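Local coordinates for protein alpha-glucosidase (Pseudoalteromonas sp. K8, PDB 5HQA) that probably hydrolyses alpha-glucosidic bonds as a calcium-containing, chloride-activated family 97 glycoside hydrolase and binds the inhibitor acarbose in its pocket, at residues Gly355-Gly361 with Val385-Ala391. Sequence-based numbering, arbitrary orientation.
Sequences GHHETSG and VKTGYVA. With AC1 (4,6-dideoxy-4-{[(1S,4R,5S,6S)-4,5,6-trihydroxy-3-(hydroxymethyl)cyclohex-2-en-1-yl]amino}-alpha-D-glucopyranose), chain B.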
loop_
_atom_site.group_PDB
_atom_site.type_symbol
_atom_site.label_atom_id
_atom_site.label_comp_id
_atom_site.label_asym_id
_atom_site.label_seq_id
_atom_site.Cartn_x
_atom_site.Cartn_y
_atom_site.Cartn_z
ATOM N N GLY A 355 -0.680 8.497 -18.098
ATOM C CA GLY A 355 -0.341 9.877 -17.814
ATOM C C GLY A 355 0.514 10.020 -16.565
ATOM O O GLY A 355 0.682 9.087 -15.775
ATOM N N HIS A 356 1.065 11.219 -16.389
ATOM C CA HIS A 356 1.978 11.466 -15.277
ATOM C C HIS A 356 1.860 12.915 -14.848
ATOM O O HIS A 356 2.050 13.819 -15.669
ATOM C CB HIS A 356 3.428 11.153 -15.652
ATOM C CG HIS A 356 4.368 11.258 -14.494
ATOM N ND1 HIS A 356 5.495 12.053 -14.516
ATOM C CD2 HIS A 356 4.335 10.682 -13.268
ATOM C CE1 HIS A 356 6.125 11.949 -13.357
ATOM N NE2 HIS A 356 5.443 11.122 -12.582
ATOM N N HIS A 357 1.573 13.123 -13.563
ATOM C CA HIS A 357 1.409 14.443 -12.955
ATOM C C HIS A 357 2.315 14.498 -11.729
ATOM O O HIS A 357 1.873 14.159 -10.632
ATOM C CB HIS A 357 -0.045 14.699 -12.552
ATOM C CG HIS A 357 -0.981 14.881 -13.703
ATOM N ND1 HIS A 357 -2.347 14.815 -13.557
ATOM C CD2 HIS A 357 -0.754 15.136 -15.014
ATOM C CE1 HIS A 357 -2.925 15.015 -14.729
ATOM N NE2 HIS A 357 -1.980 15.215 -15.630
ATOM N N GLU A 358 3.569 14.916 -11.904
ATOM C CA GLU A 358 4.440 15.198 -10.767
ATOM C C GLU A 358 4.248 16.646 -10.330
ATOM O O GLU A 358 4.312 17.563 -11.157
ATOM C CB GLU A 358 5.909 14.951 -11.119
ATOM C CG GLU A 358 6.886 15.369 -10.011
ATOM C CD GLU A 358 6.670 14.597 -8.708
ATOM O OE1 GLU A 358 6.767 13.348 -8.719
ATOM O OE2 GLU A 358 6.393 15.233 -7.665
ATOM N N THR A 359 4.024 16.854 -9.032
ATOM C CA THR A 359 3.797 18.191 -8.506
ATOM C C THR A 359 5.025 18.803 -7.851
ATOM O O THR A 359 5.032 20.016 -7.609
ATOM C CB THR A 359 2.672 18.174 -7.470
ATOM O OG1 THR A 359 3.111 17.440 -6.319
ATOM C CG2 THR A 359 1.413 17.521 -8.046
ATOM N N SER A 360 6.044 17.997 -7.541
ATOM C CA SER A 360 7.154 18.421 -6.681
ATOM C C SER A 360 6.643 19.147 -5.438
ATOM O O SER A 360 7.231 20.125 -4.973
ATOM C CB SER A 360 8.158 19.286 -7.442
ATOM O OG SER A 360 8.915 18.485 -8.326
ATOM N N GLY A 361 5.521 18.670 -4.906
ATOM C CA GLY A 361 5.013 19.152 -3.649
ATOM C C GLY A 361 4.095 20.354 -3.717
ATOM O O GLY A 361 3.461 20.675 -2.705
ATOM N N VAL A 385 -3.381 7.463 -14.599
ATOM C CA VAL A 385 -2.442 8.555 -14.358
ATOM C C VAL A 385 -1.657 8.253 -13.091
ATOM O O VAL A 385 -2.242 7.900 -12.060
ATOM C CB VAL A 385 -3.160 9.915 -14.241
ATOM C CG1 VAL A 385 -2.185 11.012 -13.816
ATOM C CG2 VAL A 385 -3.823 10.275 -15.572
ATOM N N LYS A 386 -0.332 8.364 -13.182
ATOM C CA LYS A 386 0.548 8.303 -12.024
ATOM C C LYS A 386 0.762 9.723 -11.520
ATOM O O LYS A 386 1.176 10.594 -12.290
ATOM C CB LYS A 386 1.882 7.659 -12.406
ATOM C CG LYS A 386 2.931 7.650 -11.315
ATOM C CD LYS A 386 4.203 6.975 -11.831
ATOM C CE LYS A 386 5.335 7.076 -10.820
ATOM N NZ LYS A 386 6.578 6.513 -11.384
ATOM N N THR A 387 0.463 9.963 -10.244
ATOM C CA THR A 387 0.679 11.267 -9.627
ATOM C C THR A 387 1.885 11.211 -8.698
ATOM O O THR A 387 2.346 10.137 -8.299
ATOM C CB THR A 387 -0.557 11.724 -8.846
ATOM O OG1 THR A 387 -0.854 10.764 -7.820
ATOM C CG2 THR A 387 -1.766 11.875 -9.789
ATOM N N GLY A 388 2.406 12.381 -8.363
ATOM C CA GLY A 388 3.613 12.452 -7.561
ATOM C C GLY A 388 3.627 13.705 -6.723
ATOM O O GLY A 388 3.133 14.755 -7.141
ATOM N N TYR A 389 4.199 13.594 -5.524
ATOM C CA TYR A 389 4.210 14.695 -4.565
ATOM C C TYR A 389 5.594 14.799 -3.919
ATOM O O TYR A 389 5.748 14.767 -2.700
ATOM C CB TYR A 389 3.106 14.498 -3.520
ATOM C CG TYR A 389 1.718 14.452 -4.144
ATOM C CD1 TYR A 389 1.231 13.282 -4.720
ATOM C CD2 TYR A 389 0.907 15.582 -4.173
ATOM C CE1 TYR A 389 -0.022 13.241 -5.319
ATOM C CE2 TYR A 389 -0.358 15.551 -4.766
ATOM C CZ TYR A 389 -0.814 14.373 -5.334
ATOM O OH TYR A 389 -2.067 14.319 -5.918
ATOM N N VAL A 390 6.635 14.933 -4.741
ATOM C CA VAL A 390 8.001 14.871 -4.219
ATOM C C VAL A 390 8.313 16.158 -3.452
ATOM O O VAL A 390 8.407 17.242 -4.033
ATOM C CB VAL A 390 9.025 14.626 -5.333
ATOM C CG1 VAL A 390 10.446 14.717 -4.765
ATOM C CG2 VAL A 390 8.801 13.255 -5.936
ATOM N N ALA A 391 8.478 16.031 -2.139
ATOM C CA ALA A 391 8.924 17.088 -1.241
ATOM C C ALA A 391 9.248 16.421 0.089
ATOM O O ALA A 391 8.696 15.363 0.409
ATOM C CB ALA A 391 7.856 18.178 -1.050
HETATM C C1 AC1 B . 13.278 11.781 -4.133
HETATM O O2 AC1 B . 12.249 10.932 -2.144
HETATM C C2 AC1 B . 11.998 11.221 -3.530
HETATM C C4A AC1 B . 9.201 9.111 -10.261
HETATM C C3 AC1 B . 11.521 10.000 -4.271
HETATM O O3 AC1 B . 10.354 9.452 -3.634
HETATM C C4 AC1 B . 11.259 10.348 -5.712
HETATM N N4A AC1 B . 10.512 9.286 -6.456
HETATM C C5 AC1 B . 12.678 10.528 -6.229
HETATM O O5 AC1 B . 13.227 11.776 -5.632
HETATM C C6 AC1 B . 12.800 10.617 -7.719
HETATM C C1B AC1 B . 9.329 9.780 -7.249
HETATM C C2B AC1 B . 8.538 8.491 -7.954
HETATM O O2B AC1 B . 8.311 7.516 -6.936
HETATM C C3B AC1 B . 9.247 8.000 -9.064
HETATM O O3B AC1 B . 8.693 6.770 -9.594
HETATM O O4 AC1 B . 10.017 8.698 -11.340
HETATM C C5B AC1 B . 9.608 10.427 -9.827
HETATM C C7B AC1 B . 9.641 10.760 -8.235
HETATM C C6B AC1 B . 9.404 11.585 -10.817
HETATM O O6B AC1 B . 8.040 11.866 -10.867
HETATM O O HOH W 1 5.079 10.116 -9.784
#
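Glu358 reaches across to Val390 and meets the bound acarbose unit AC1. Its CB and CG pass beside AC1 O6B, each at 3.8 Å. CG is anti to the backbone N (chi1 174°), and the chain bends at chi2 (61°), which swings the carboxylate over Gly388, CD against its C. OE1 accepts a hydrogen bond from AC1 O6B at 2.9 Å and touches Val390 CG2. OE2 takes two backbone N-H groups: Val390 N on its syn side, nearly straight at 173°, and Ser360 N on its anti lone pair. An alanine here would probably leave Val390 N and Ser360 N without their shared acceptor and AC1 O6B without its bond. Strands 352-358 and 384-388 are parallel neighbours in the TIM-type barrel, joined by helix 363-379 in a beta-alpha-beta unit. Their C-terminal ends line the sugar pocket. Lys386 runs alongside His356 with its chain extended, and its NZ donates to AC1 O3B at 2.8 Å; NZ also forms a salt bridge with Glu311. The edge of the His356 ring meets AC1 O6B through CE1. On the other sheet face, Val385 CG1 lies over a face of the His357 ring in a CH-pi contact, 4.1 Å from the centroid. At the strand ends, Gly388 O accepts from both Thr359 N and Thr359 OG1, the latter at 2.8 Å. Thr359 OG1 accepts from Gly361 N, closing an ST turn.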